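Local structure of ankyrin repeat-containing protein YAR1 (Saccharomyces cerevisiae, 4BSZ) at residues 38-46 with 71-79; 122-133 with 145-154. The protein is an ankyrin-repeat protein that binds unfolded protein and is required for a normal rate of cell proliferation. All coordinates share one frame; numbering follows the deposited sequence.

Contact 1: 38-46 with 71-79; sequences VSPELLSTC and ILETVSRAN
The carbonyl oxygen of Leu-42 is gripped twice by Thr-45, whose OG1 lies 3.0 Å from Leu-42 O and whose backbone N donates to the same atom; these bonds belong to the 3-10 segment 40-45, which sets Pro-40, Leu-43 and Ser-44 against the end of ankyrin helix 65-78. An ST turn leads into it, Glu-41 N donating to Ser-39 OG. Pro-40 lays its CB 3.6 Å from Thr-74 CG2 and also rests on the methyl of Ala-78. Thr-74 can offer that methyl because its OG1, beside the backbone N at chi1 -56°, turns back to bond Tyr-70 O. Deeper in, Leu-43 and Val-75 cross at about a right angle: with CG opposite the backbone N (chi1 170°), CD2 of Leu-43 comes to 3.8 Å from Val-75 CG2 and 4.0 Å from Ile-71 CG2. Phe-34 also touches Leu-43, while Leu-84 and Phe-87 of helix 81-88 meet Val-75. Just past the helix, the amide of Asn-79 faces both Glu-41 O and Ser-44 OG, its CG 4.0 Å from Ser-44 OG. Shortening Asn-79 to an alanine removes this amide and would probably take a polar neighbour from Glu-41 O and Ser-44 OG and open a gap beside them. The chemistry is thus mainly that of apolar side chains of Pro-40 and Leu-43 fitted to one side of the helix, with polar groups gathered where it ends.

Contact 2: 122-133 with 145-154; sequences PFIRNKFGHDAI and ETYFLKKYDV
Tyr-152 presents one face to Pro-122, whose CG stands 3.9 Å from the ring centroid in a CH-pi contact; Lys-151 CG lies over the opposite face. The contact joins the base of a projecting ankyrin finger loop, and the start of helix 132-138 that follows it, to the end of helix 142-151. Phe-123 turns its edge toward the Tyr-152 face in an offset edge-to-face pair, the planes 77° apart and the centroids 6.0 Å from each other. At the edge of the Phe-123 ring sits Val-154 CG2, 4.1 Å from Phe-123 CZ, and the same methyl also touches Ile-133 CD1. Ile-133 is the residue most covered by the other segment: with CG1 beside the backbone N (chi1 -45°), it crosses Phe-148 obliquely and brings CD1 against Phe-148 CB and CG. The Phe-148 ring then reaches between finger base and helix start, its CE1 4.0 Å from Pro-122 CB and its CZ 4.0 Å from Ala-132 CB, with Leu-99 and Ser-103 of helix 98-104 lining the same region. Glu-145, bent at chi2, swings its carboxylate back so that OE2 lies 3.5 Å from Ile-133 CG2. The chain of another protein packs on Glu-145 and Val-154, and one of its basic side chains pairs with the carboxylate of Asp-131. Farther out, the loop narrows to a type I beta turn from Asn-126 to Gly-129, steadied by an Asx turn: Asn-126 OD1 accepts from Phe-128 N at 2.8 Å and from His-130 N at 3.0 Å, the two donors reaching it from opposite faces of the amide plane.

Contacts 1 and 2 follow one another along the chain and sit on opposite sides of its centre, their own centres 26 Å apart and their nearest atoms about 12 Å apart. Helices 81-88, 98-104 and 108-117 come between them in sequence. Helix 108-117 and the residue after it have neighbours in both: Leu-72 and Glu-73 of the 71-79 segment touch Tyr-118, while Asp-116 forms a salt bridge with Lys-151 and accepts a hydrogen bond from Tyr-147. The surroundings differ. No other protein chain of the assembly touches the segments of contact 1, whereas those of contact 2 lie against a chain of another protein, and a second such chain reaches Asp-153, consistent with a binding role for this end of the stack.

Contact 1: 38-46 with 71-79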
ATOM      1  N   VAL B  38      63.616  13.312  20.693  1.00 80.54           N
ATOM      2  CA  VAL B  38      62.554  13.414  21.690  1.00 80.56           C
ATOM      3  C   VAL B  38      62.286  12.038  22.303  1.00 80.53           C
ATOM      4  O   VAL B  38      62.404  11.019  21.625  1.00 79.58           O
ATOM      5  CB  VAL B  38      61.248  13.991  21.081  1.00 88.01           C
ATOM      6  CG1 VAL B  38      60.184  14.189  22.152  1.00 88.44           C
ATOM      7  CG2 VAL B  38      61.521  15.308  20.388  1.00 88.46           C
ATOM      8  N   SER B  39      61.951  12.001  23.588  1.00 78.05           N
ATOM      9  CA  SER B  39      61.536  10.750  24.206  1.00 78.31           C
ATOM     10  C   SER B  39      60.235  10.257  23.590  1.00 75.73           C
ATOM     11  O   SER B  39      59.306  11.040  23.374  1.00 74.47           O
ATOM     12  CB  SER B  39      61.347  10.915  25.710  1.00 77.83           C
ATOM     13  OG  SER B  39      60.815   9.725  26.272  1.00 78.19           O
ATOM     14  N   PRO B  40      60.154   8.946  23.317  1.00 91.20           N
ATOM     15  CA  PRO B  40      58.935   8.351  22.763  1.00 89.15           C
ATOM     16  C   PRO B  40      57.778   8.453  23.751  1.00 89.32           C
ATOM     17  O   PRO B  40      56.619   8.321  23.360  1.00 87.59           O
ATOM     18  CB  PRO B  40      59.324   6.884  22.561  1.00 75.17           C
ATOM     19  CG  PRO B  40      60.825   6.866  22.565  1.00 77.02           C
ATOM     20  CD  PRO B  40      61.214   7.945  23.517  1.00 78.34           C
ATOM     21  N   GLU B  41      58.106   8.691  25.018  1.00 88.01           N
ATOM     22  CA  GLU B  41      57.129   8.839  26.092  1.00 88.94           C
ATOM     23  C   GLU B  41      56.275  10.088  25.885  1.00 87.78           C
ATOM     24  O   GLU B  41      55.177  10.205  26.444  1.00 87.91           O
ATOM     25  CB  GLU B  41      57.861   8.922  27.433  1.00130.79           C
ATOM     26  CG  GLU B  41      56.986   8.798  28.668  1.00132.65           C
ATOM     27  CD  GLU B  41      57.804   8.779  29.949  1.00136.66           C
ATOM     28  OE1 GLU B  41      59.041   8.608  29.862  1.00137.86           O
ATOM     29  OE2 GLU B  41      57.214   8.935  31.038  1.00138.90           O
ATOM     30  N   LEU B  42      56.780  11.004  25.058  1.00 75.36           N
ATOM     31  CA  LEU B  42      56.158  12.313  24.856  1.00 75.02           C
ATOM     32  C   LEU B  42      55.373  12.425  23.551  1.00 72.28           C
ATOM     33  O   LEU B  42      54.735  13.447  23.290  1.00 72.11           O
ATOM     34  CB  LEU B  42      57.218  13.425  24.926  1.00 65.07           C
ATOM     35  CG  LEU B  42      57.169  14.323  26.169  1.00 68.15           C
ATOM     36  CD1 LEU B  42      57.483  13.517  27.410  1.00 70.39           C
ATOM     37  CD2 LEU B  42      58.092  15.530  26.036  1.00 69.91           C
ATOM     38  N   LEU B  43      55.423  11.375  22.734  1.00 79.67           N
ATOM     39  CA  LEU B  43      54.692  11.348  21.471  1.00 77.47           C
ATOM     40  C   LEU B  43      53.200  11.513  21.703  1.00 76.79           C
ATOM     41  O   LEU B  43      52.518  12.207  20.950  1.00 75.86           O
ATOM     42  CB  LEU B  43      54.963  10.041  20.716  1.00 60.30           C
ATOM     43  CG  LEU B  43      54.094   9.749  19.481  1.00 58.48           C
ATOM     44  CD1 LEU B  43      54.238  10.824  18.413  1.00 57.94           C
ATOM     45  CD2 LEU B  43      54.402   8.386  18.889  1.00 58.38           C
ATOM     46  N   SER B  44      52.696  10.885  22.759  1.00 80.49           N
ATOM     47  CA  SER B  44      51.271  10.941  23.076  1.00 80.10           C
ATOM     48  C   SER B  44      50.783  12.314  23.559  1.00 81.31           C
ATOM     49  O   SER B  44      49.596  12.486  23.838  1.00 81.33           O
ATOM     50  CB  SER B  44      50.905   9.857  24.097  1.00 93.49           C
ATOM     51  OG  SER B  44      51.673   9.978  25.283  1.00 95.93           O
ATOM     52  N   THR B  45      51.687  13.290  23.644  1.00 82.88           N
ATOM     53  CA  THR B  45      51.330  14.617  24.151  1.00 84.81           C
ATOM     54  C   THR B  45      51.366  15.712  23.079  1.00 84.44           C
ATOM     55  O   THR B  45      50.929  16.841  23.324  1.00 86.21           O
ATOM     56  CB  THR B  45      52.216  15.035  25.366  1.00 91.41           C
ATOM     57  OG1 THR B  45      53.436  15.650  24.915  1.00 91.98           O
ATOM     58  CG2 THR B  45      52.530  13.826  26.242  1.00 91.98           C
ATOM     59  N   CYS B  46      51.879  15.381  21.896  1.00 68.86           N
ATOM     60  CA  CYS B  46      51.960  16.354  20.804  1.00 68.79           C
ATOM     61  C   CYS B  46      50.587  16.616  20.207  1.00 68.01           C
ATOM     62  O   CYS B  46      49.953  15.710  19.663  1.00 66.09           O
ATOM     63  CB  CYS B  46      52.889  15.871  19.693  1.00 72.91           C
ATOM     64  SG  CYS B  46      54.464  15.203  20.231  1.00 73.54           S
ATOM     65  N   ILE B  71      53.164   4.746  15.235  1.00 65.82           N
ATOM     66  CA  ILE B  71      52.705   5.630  16.287  1.00 64.87           C
ATOM     67  C   ILE B  71      52.086   4.816  17.419  1.00 65.36           C
ATOM     68  O   ILE B  71      52.366   5.047  18.593  1.00 65.92           O
ATOM     69  CB  ILE B  71      51.686   6.648  15.738  1.00 51.34           C
ATOM     70  CG1 ILE B  71      52.374   7.585  14.749  1.00 51.31           C
ATOM     71  CG2 ILE B  71      51.041   7.421  16.871  1.00 50.87           C
ATOM     72  CD1 ILE B  71      51.460   8.519  14.027  1.00 50.57           C
ATOM     73  N   LEU B  72      51.266   3.838  17.062  1.00 73.42           N
ATOM     74  CA  LEU B  72      50.586   3.035  18.063  1.00 74.13           C
ATOM     75  C   LEU B  72      51.553   2.132  18.823  1.00 76.25           C
ATOM     76  O   LEU B  72      51.475   2.028  20.044  1.00 77.09           O
ATOM     77  CB  LEU B  72      49.460   2.217  17.426  1.00 54.10           C
ATOM     78  CG  LEU B  72      48.178   2.994  17.125  1.00 52.42           C
ATOM     79  CD1 LEU B  72      47.205   2.137  16.325  1.00 52.77           C
ATOM     80  CD2 LEU B  72      47.540   3.491  18.415  1.00 52.06           C
ATOM     81  N   GLU B  73      52.458   1.483  18.100  1.00 69.54           N
ATOM     82  CA  GLU B  73      53.451   0.613  18.726  1.00 72.02           C
ATOM     83  C   GLU B  73      54.302   1.381  19.746  1.00 72.28           C
ATOM     84  O   GLU B  73      54.460   0.957  20.896  1.00 73.98           O
ATOM     85  CB  GLU B  73      54.350  -0.027  17.664  1.00 96.01           C
ATOM     86  CG  GLU B  73      53.707  -1.175  16.904  1.00 97.31           C
ATOM     87  CD  GLU B  73      54.549  -1.639  15.728  1.00 99.01           C
ATOM     88  OE1 GLU B  73      55.569  -0.972  15.425  1.00 98.74           O
ATOM     89  OE2 GLU B  73      54.189  -2.667  15.109  1.00100.92           O
ATOM     90  N   THR B  74      54.829   2.520  19.310  1.00 67.90           N
ATOM     91  CA  THR B  74      55.632   3.394  20.148  1.00 68.27           C
ATOM     92  C   THR B  74      54.896   3.869  21.405  1.00 68.20           C
ATOM     93  O   THR B  74      55.424   3.802  22.510  1.00 70.02           O
ATOM     94  CB  THR B  74      56.131   4.604  19.335  1.00 63.66           C
ATOM     95  OG1 THR B  74      56.852   4.129  18.192  1.00 64.17           O
ATOM     96  CG2 THR B  74      57.047   5.481  20.167  1.00 64.50           C
ATOM     97  N   VAL B  75      53.677   4.348  21.246  1.00 65.80           N
ATOM     98  CA  VAL B  75      52.918   4.820  22.399  1.00 66.03           C
ATOM     99  C   VAL B  75      52.662   3.685  23.398  1.00 68.03           C
ATOM    100  O   VAL B  75      52.801   3.867  24.610  1.00 69.71           O
ATOM    101  CB  VAL B  75      51.592   5.504  21.957  1.00 55.71           C
ATOM    102  CG1 VAL B  75      50.675   5.747  23.146  1.00 56.39           C
ATOM    103  CG2 VAL B  75      51.897   6.816  21.234  1.00 54.52           C
ATOM    104  N   SER B  76      52.312   2.514  22.868  1.00 94.08           N
ATOM    105  CA  SER B  76      52.026   1.326  23.669  1.00 96.31           C
ATOM    106  C   SER B  76      53.245   0.891  24.467  1.00 99.16           C
ATOM    107  O   SER B  76      53.147   0.564  25.649  1.00101.36           O
ATOM    108  CB  SER B  76      51.561   0.183  22.757  1.00 97.66           C
ATOM    109  OG  SER B  76      51.737  -1.080  23.374  1.00100.64           O
ATOM    110  N   ARG B  77      54.396   0.903  23.805  1.00 84.60           N
ATOM    111  CA  ARG B  77      55.656   0.490  24.412  1.00 87.47           C
ATOM    112  C   ARG B  77      56.139   1.465  25.486  1.00 88.27           C
ATOM    113  O   ARG B  77      56.694   1.051  26.502  1.00 91.29           O
ATOM    114  CB  ARG B  77      56.723   0.336  23.323  1.00125.26           C
ATOM    115  CG  ARG B  77      57.972  -0.397  23.760  1.00128.68           C
ATOM    116  CD  ARG B  77      58.797  -0.843  22.557  1.00129.09           C
ATOM    117  NE  ARG B  77      58.029  -1.706  21.661  1.00128.83           N
ATOM    118  CZ  ARG B  77      58.559  -2.660  20.897  1.00130.92           C
ATOM    119  NH1 ARG B  77      59.867  -2.882  20.918  1.00133.33           N
ATOM    120  NH2 ARG B  77      57.775  -3.393  20.114  1.00130.97           N
ATOM    121  N   ALA B  78      55.900   2.755  25.264  1.00 79.96           N
ATOM    122  CA  ALA B  78      56.474   3.807  26.099  1.00 81.02           C
ATOM    123  C   ALA B  78      55.552   4.343  27.197  1.00 81.53           C
ATOM    124  O   ALA B  78      55.978   5.138  28.031  1.00 82.95           O
ATOM    125  CB  ALA B  78      56.969   4.952  25.221  1.00 76.14           C
ATOM    126  N   ASN B  79      54.297   3.921  27.202  1.00 77.67           N
ATOM    127  CA  ASN B  79      53.335   4.438  28.176  1.00 78.29           C
ATOM    128  C   ASN B  79      52.562   3.338  28.921  1.00 80.10           C
ATOM    129  O   ASN B  79      52.658   2.153  28.589  1.00 80.58           O
ATOM    130  CB  ASN B  79      52.360   5.426  27.511  1.00 90.41           C
ATOM    131  CG  ASN B  79      53.052   6.691  26.995  1.00 89.22           C
ATOM    132  OD1 ASN B  79      53.054   6.973  25.794  1.00 86.85           O
ATOM    133  ND2 ASN B  79      53.631   7.463  27.909  1.00 91.11           N
TER

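Contact 2: 122-133 with 145-154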
ATOM      1  N   PRO B 122      34.284   3.137  18.680  1.00 62.07           N
ATOM      2  CA  PRO B 122      33.599   3.787  17.558  1.00 60.63           C
ATOM      3  C   PRO B 122      32.270   4.395  17.999  1.00 61.30           C
ATOM      4  O   PRO B 122      31.480   4.836  17.159  1.00 60.49           O
ATOM      5  CB  PRO B 122      33.348   2.622  16.605  1.00 52.98           C
ATOM      6  CG  PRO B 122      33.089   1.464  17.529  1.00 54.41           C
ATOM      7  CD  PRO B 122      33.930   1.708  18.775  1.00 55.80           C
ATOM      8  N   PHE B 123      32.032   4.414  19.309  1.00 59.57           N
ATOM      9  CA  PHE B 123      30.788   4.948  19.850  1.00 60.74           C
ATOM     10  C   PHE B 123      30.967   6.311  20.499  1.00 61.78           C
ATOM     11  O   PHE B 123      29.985   6.917  20.930  1.00 63.04           O
ATOM     12  CB  PHE B 123      30.164   3.969  20.835  1.00 77.76           C
ATOM     13  CG  PHE B 123      29.713   2.692  20.198  1.00 77.07           C
ATOM     14  CD1 PHE B 123      28.627   2.681  19.340  1.00 76.21           C
ATOM     15  CD2 PHE B 123      30.380   1.503  20.441  1.00 77.53           C
ATOM     16  CE1 PHE B 123      28.208   1.510  18.738  1.00 75.74           C
ATOM     17  CE2 PHE B 123      29.968   0.325  19.843  1.00 77.16           C
ATOM     18  CZ  PHE B 123      28.880   0.329  18.989  1.00 76.22           C
ATOM     19  N   ILE B 124      32.211   6.789  20.564  1.00 58.08           N
ATOM     20  CA  ILE B 124      32.482   8.120  21.088  1.00 59.11           C
ATOM     21  C   ILE B 124      31.712   9.113  20.239  1.00 58.48           C
ATOM     22  O   ILE B 124      31.774   9.064  19.010  1.00 56.69           O
ATOM     23  CB  ILE B 124      33.976   8.495  21.016  1.00 63.82           C
ATOM     24  CG1 ILE B 124      34.854   7.433  21.689  1.00 64.42           C
ATOM     25  CG2 ILE B 124      34.202   9.865  21.633  1.00 65.21           C
ATOM     26  CD1 ILE B 124      34.865   7.500  23.185  1.00 67.00           C
ATOM     27  N   ARG B 125      30.977  10.000  20.900  1.00 80.43           N
ATOM     28  CA  ARG B 125      30.155  10.981  20.211  1.00 80.43           C
ATOM     29  C   ARG B 125      30.787  12.353  20.270  1.00 81.13           C
ATOM     30  O   ARG B 125      31.205  12.796  21.336  1.00 82.90           O
ATOM     31  CB  ARG B 125      28.778  11.023  20.851  1.00 97.28           C
ATOM     32  CG  ARG B 125      28.076   9.706  20.778  1.00 96.79           C
ATOM     33  CD  ARG B 125      26.719   9.880  20.164  1.00 96.93           C
ATOM     34  NE  ARG B 125      25.700  10.082  21.184  1.00 99.61           N
ATOM     35  CZ  ARG B 125      24.783   9.174  21.497  1.00100.36           C
ATOM     36  NH1 ARG B 125      24.761   8.011  20.852  1.00 98.57           N
ATOM     37  NH2 ARG B 125      23.885   9.431  22.442  1.00103.15           N
ATOM     38  N   ASN B 126      30.853  13.033  19.128  1.00 61.52           N
ATOM     39  CA  ASN B 126      31.457  14.376  19.064  1.00 62.30           C
ATOM     40  C   ASN B 126      30.524  15.536  19.482  1.00 64.73           C
ATOM     41  O   ASN B 126      29.379  15.312  19.892  1.00 65.93           O
ATOM     42  CB  ASN B 126      32.062  14.632  17.677  1.00 67.21           C
ATOM     43  CG  ASN B 126      31.017  14.641  16.565  1.00 66.60           C
ATOM     44  OD1 ASN B 126      29.869  15.017  16.777  1.00 67.97           O
ATOM     45  ND2 ASN B 126      31.424  14.232  15.370  1.00 64.81           N
ATOM     46  N   LYS B 127      31.014  16.768  19.357  1.00 64.03           N
ATOM     47  CA  LYS B 127      30.248  17.956  19.751  1.00 66.74           C
ATOM     48  C   LYS B 127      28.914  18.085  19.006  1.00 67.02           C
ATOM     49  O   LYS B 127      28.008  18.803  19.451  1.00 69.57           O
ATOM     50  CB  LYS B 127      31.071  19.242  19.569  1.00 85.55           C
ATOM     51  CG  LYS B 127      32.325  19.341  20.430  1.00 85.96           C
ATOM     52  CD  LYS B 127      31.999  19.401  21.914  1.00 88.63           C
ATOM     53  CE  LYS B 127      33.275  19.374  22.758  1.00 89.04           C
ATOM     54  NZ  LYS B 127      34.120  20.584  22.555  1.00 89.87           N
ATOM     55  N   PHE B 128      28.797  17.386  17.879  1.00 68.18           N
ATOM     56  CA  PHE B 128      27.573  17.415  17.076  1.00 68.34           C
ATOM     57  C   PHE B 128      26.706  16.180  17.311  1.00 67.72           C
ATOM     58  O   PHE B 128      25.619  16.061  16.749  1.00 67.95           O
ATOM     59  CB  PHE B 128      27.906  17.557  15.587  1.00 67.47           C
ATOM     60  CG  PHE B 128      28.884  18.651  15.292  1.00 67.98           C
ATOM     61  CD1 PHE B 128      28.561  19.973  15.551  1.00 70.61           C
ATOM     62  CD2 PHE B 128      30.132  18.361  14.763  1.00 66.10           C
ATOM     63  CE1 PHE B 128      29.462  20.991  15.289  1.00 71.31           C
ATOM     64  CE2 PHE B 128      31.047  19.378  14.495  1.00 66.74           C
ATOM     65  CZ  PHE B 128      30.708  20.696  14.763  1.00 69.32           C
ATOM     66  N   GLY B 129      27.199  15.260  18.134  1.00 78.25           N
ATOM     67  CA  GLY B 129      26.432  14.093  18.533  1.00 78.12           C
ATOM     68  C   GLY B 129      26.683  12.852  17.709  1.00 75.50           C
ATOM     69  O   GLY B 129      25.990  11.858  17.870  1.00 75.36           O
ATOM     70  N   HIS B 130      27.679  12.904  16.829  1.00 59.06           N
ATOM     71  CA  HIS B 130      27.949  11.802  15.905  1.00 56.87           C
ATOM     72  C   HIS B 130      29.122  10.920  16.328  1.00 55.87           C
ATOM     73  O   HIS B 130      30.140  11.416  16.827  1.00 56.17           O
ATOM     74  CB  HIS B 130      28.199  12.352  14.499  1.00 64.26           C
ATOM     75  CG  HIS B 130      27.068  13.176  13.958  1.00 65.41           C
ATOM     76  ND1 HIS B 130      25.751  12.762  14.014  1.00 66.07           N
ATOM     77  CD2 HIS B 130      27.059  14.375  13.332  1.00 66.24           C
ATOM     78  CE1 HIS B 130      24.983  13.678  13.451  1.00 67.26           C
ATOM     79  NE2 HIS B 130      25.748  14.664  13.025  1.00 67.44           N
ATOM     80  N   ASP B 131      28.970   9.610  16.136  1.00 54.91           N
ATOM     81  CA  ASP B 131      30.072   8.666  16.354  1.00 54.08           C
ATOM     82  C   ASP B 131      30.675   8.194  15.035  1.00 52.35           C
ATOM     83  O   ASP B 131      30.172   8.522  13.965  1.00 51.81           O
ATOM     84  CB  ASP B 131      29.627   7.470  17.196  1.00 69.58           C
ATOM     85  CG  ASP B 131      28.331   6.854  16.709  1.00 69.46           C
ATOM     86  OD1 ASP B 131      27.995   6.991  15.512  1.00 68.41           O
ATOM     87  OD2 ASP B 131      27.641   6.222  17.536  1.00 70.65           O
ATOM     88  N   ALA B 132      31.754   7.428  15.111  1.00 51.80           N
ATOM     89  CA  ALA B 132      32.399   6.937  13.900  1.00 50.56           C
ATOM     90  C   ALA B 132      31.425   6.169  12.985  1.00 50.03           C
ATOM     91  O   ALA B 132      31.482   6.307  11.761  1.00 49.37           O
ATOM     92  CB  ALA B 132      33.607   6.094  14.244  1.00 50.49           C
ATOM     93  N   ILE B 133      30.532   5.383  13.586  1.00 50.56           N
ATOM     94  CA  ILE B 133      29.506   4.653  12.840  1.00 50.29           C
ATOM     95  C   ILE B 133      28.687   5.564  11.923  1.00 50.13           C
ATOM     96  O   ILE B 133      28.476   5.260  10.753  1.00 49.60           O
ATOM     97  CB  ILE B 133      28.512   3.934  13.768  1.00 51.26           C
ATOM     98  CG1 ILE B 133      29.237   3.197  14.902  1.00 52.00           C
ATOM     99  CG2 ILE B 133      27.647   2.985  12.964  1.00 51.00           C
ATOM    100  CD1 ILE B 133      29.828   1.877  14.500  1.00 51.70           C
ATOM    101  N   GLU B 145      31.665   1.110   6.909  1.00 48.96           N
ATOM    102  CA  GLU B 145      30.408   0.982   7.623  1.00 48.94           C
ATOM    103  C   GLU B 145      30.004  -0.475   7.793  1.00 49.53           C
ATOM    104  O   GLU B 145      29.505  -0.876   8.846  1.00 49.85           O
ATOM    105  CB  GLU B 145      29.301   1.784   6.927  1.00 63.00           C
ATOM    106  CG  GLU B 145      27.950   1.741   7.630  1.00 63.21           C
ATOM    107  CD  GLU B 145      27.950   2.406   9.010  1.00 63.30           C
ATOM    108  OE1 GLU B 145      28.995   2.914   9.467  1.00 63.11           O
ATOM    109  OE2 GLU B 145      26.879   2.420   9.645  1.00 63.78           O
ATOM    110  N   THR B 146      30.239  -1.274   6.761  1.00 57.59           N
ATOM    111  CA  THR B 146      29.859  -2.673   6.826  1.00 58.43           C
ATOM    112  C   THR B 146      30.748  -3.394   7.832  1.00 59.04           C
ATOM    113  O   THR B 146      30.298  -4.307   8.529  1.00 59.80           O
ATOM    114  CB  THR B 146      29.902  -3.336   5.452  1.00 72.50           C
ATOM    115  OG1 THR B 146      29.020  -2.635   4.567  1.00 72.18           O
ATOM    116  CG2 THR B 146      29.449  -4.779   5.544  1.00 73.60           C
ATOM    117  N   TYR B 147      32.001  -2.955   7.931  1.00 53.55           N
ATOM    118  CA  TYR B 147      32.932  -3.516   8.910  1.00 54.30           C
ATOM    119  C   TYR B 147      32.439  -3.271  10.333  1.00 54.29           C
ATOM    120  O   TYR B 147      32.489  -4.167  11.179  1.00 55.41           O
ATOM    121  CB  TYR B 147      34.333  -2.923   8.737  1.00 68.78           C
ATOM    122  CG  TYR B 147      35.212  -3.127   9.950  1.00 69.44           C
ATOM    123  CD1 TYR B 147      35.829  -4.348  10.190  1.00 70.94           C
ATOM    124  CD2 TYR B 147      35.415  -2.103  10.862  1.00 68.85           C
ATOM    125  CE1 TYR B 147      36.620  -4.539  11.301  1.00 71.83           C
ATOM    126  CE2 TYR B 147      36.201  -2.285  11.978  1.00 69.69           C
ATOM    127  CZ  TYR B 147      36.805  -3.503  12.194  1.00 71.17           C
ATOM    128  OH  TYR B 147      37.601  -3.677  13.313  1.00 72.28           O
ATOM    129  N   PHE B 148      31.982  -2.047  10.590  1.00 51.25           N
ATOM    130  CA  PHE B 148      31.460  -1.681  11.898  1.00 51.53           C
ATOM    131  C   PHE B 148      30.269  -2.562  12.279  1.00 52.32           C
ATOM    132  O   PHE B 148      30.191  -3.071  13.395  1.00 53.44           O
ATOM    133  CB  PHE B 148      31.045  -0.204  11.921  1.00 50.53           C
ATOM    134  CG  PHE B 148      32.196   0.768  12.078  1.00 50.15           C
ATOM    135  CD1 PHE B 148      33.338   0.423  12.781  1.00 50.73           C
ATOM    136  CD2 PHE B 148      32.117   2.042  11.531  1.00 49.43           C
ATOM    137  CE1 PHE B 148      34.386   1.327  12.920  1.00 50.48           C
ATOM    138  CE2 PHE B 148      33.164   2.949  11.666  1.00 49.24           C
ATOM    139  CZ  PHE B 148      34.294   2.592  12.358  1.00 49.70           C
ATOM    140  N   LEU B 149      29.347  -2.752  11.348  1.00 56.28           N
ATOM    141  CA  LEU B 149      28.117  -3.471  11.658  1.00 57.05           C
ATOM    142  C   LEU B 149      28.321  -4.977  11.920  1.00 58.41           C
ATOM    143  O   LEU B 149      27.495  -5.608  12.592  1.00 59.48           O
ATOM    144  CB  LEU B 149      27.051  -3.217  10.580  1.00 52.01           C
ATOM    145  CG  LEU B 149      26.656  -1.744  10.361  1.00 51.13           C
ATOM    146  CD1 LEU B 149      25.632  -1.612   9.254  1.00 50.93           C
ATOM    147  CD2 LEU B 149      26.131  -1.112  11.631  1.00 51.62           C
ATOM    148  N   LYS B 150      29.418  -5.537  11.400  1.00 63.40           N
ATOM    149  CA  LYS B 150      29.814  -6.925  11.674  1.00 65.05           C
ATOM    150  C   LYS B 150      30.518  -7.019  13.010  1.00 66.06           C
ATOM    151  O   LYS B 150      30.189  -7.851  13.847  1.00 67.66           O
ATOM    152  CB  LYS B 150      30.773  -7.440  10.598  1.00 58.64           C
ATOM    153  CG  LYS B 150      30.101  -7.933   9.334  1.00 58.71           C
ATOM    154  CD  LYS B 150      31.081  -8.007   8.178  1.00 58.85           C
ATOM    155  CE  LYS B 150      30.426  -8.617   6.949  1.00 59.43           C
ATOM    156  NZ  LYS B 150      31.393  -8.774   5.825  1.00 60.11           N
ATOM    157  N   LYS B 151      31.507  -6.156  13.184  1.00 65.00           N
ATOM    158  CA  LYS B 151      32.349  -6.147  14.365  1.00 66.03           C
ATOM    159  C   LYS B 151      31.566  -5.883  15.644  1.00 66.77           C
ATOM    160  O   LYS B 151      31.755  -6.563  16.646  1.00 68.63           O
ATOM    161  CB  LYS B 151      33.430  -5.081  14.207  1.00 58.27           C
ATOM    162  CG  LYS B 151      34.566  -5.203  15.192  1.00 59.50           C
ATOM    163  CD  LYS B 151      35.312  -6.499  14.982  1.00 61.14           C
ATOM    164  CE  LYS B 151      36.476  -6.563  15.932  1.00 62.53           C
ATOM    165  NZ  LYS B 151      37.164  -5.246  15.894  1.00 61.11           N
ATOM    166  N   TYR B 152      30.690  -4.887  15.619  1.00 66.76           N
ATOM    167  CA  TYR B 152      29.999  -4.491  16.835  1.00 67.72           C
ATOM    168  C   TYR B 152      28.497  -4.747  16.792  1.00 68.05           C
ATOM    169  O   TYR B 152      27.887  -4.876  15.723  1.00 67.05           O
ATOM    170  CB  TYR B 152      30.296  -3.033  17.163  1.00 65.60           C
ATOM    171  CG  TYR B 152      31.784  -2.736  17.266  1.00 65.41           C
ATOM    172  CD1 TYR B 152      32.491  -3.010  18.432  1.00 67.09           C
ATOM    173  CD2 TYR B 152      32.483  -2.185  16.190  1.00 63.81           C
ATOM    174  CE1 TYR B 152      33.840  -2.742  18.525  1.00 67.06           C
ATOM    175  CE2 TYR B 152      33.844  -1.908  16.280  1.00 63.79           C
ATOM    176  CZ  TYR B 152      34.513  -2.192  17.448  1.00 65.36           C
ATOM    177  OH  TYR B 152      35.863  -1.922  17.539  1.00 65.47           O
ATOM    178  N   ASP B 153      27.903  -4.856  17.971  1.00 75.03           N
ATOM    179  CA  ASP B 153      26.470  -5.012  18.055  1.00 75.63           C
ATOM    180  C   ASP B 153      25.860  -3.618  17.988  1.00 74.65           C
ATOM    181  O   ASP B 153      25.704  -2.941  19.002  1.00 75.73           O
ATOM    182  CB  ASP B 153      26.075  -5.736  19.334  1.00119.90           C
ATOM    183  CG  ASP B 153      24.608  -6.072  19.371  1.00120.79           C
ATOM    184  OD1 ASP B 153      24.039  -6.375  18.299  1.00119.65           O
ATOM    185  OD2 ASP B 153      24.021  -6.017  20.469  1.00122.81           O
ATOM    186  N   VAL B 154      25.540  -3.191  16.772  1.00 58.99           N
ATOM    187  CA  VAL B 154      25.026  -1.855  16.517  1.00 58.15           C
ATOM    188  C   VAL B 154      23.530  -1.884  16.254  1.00 58.58           C
ATOM    189  O   VAL B 154      23.072  -2.580  15.335  1.00 58.08           O
ATOM    190  CB  VAL B 154      25.698  -1.233  15.287  1.00 54.81           C
ATOM    191  CG1 VAL B 154      25.018   0.057  14.922  1.00 54.27           C
ATOM    192  CG2 VAL B 154      27.166  -1.002  15.547  1.00 54.44           C
TER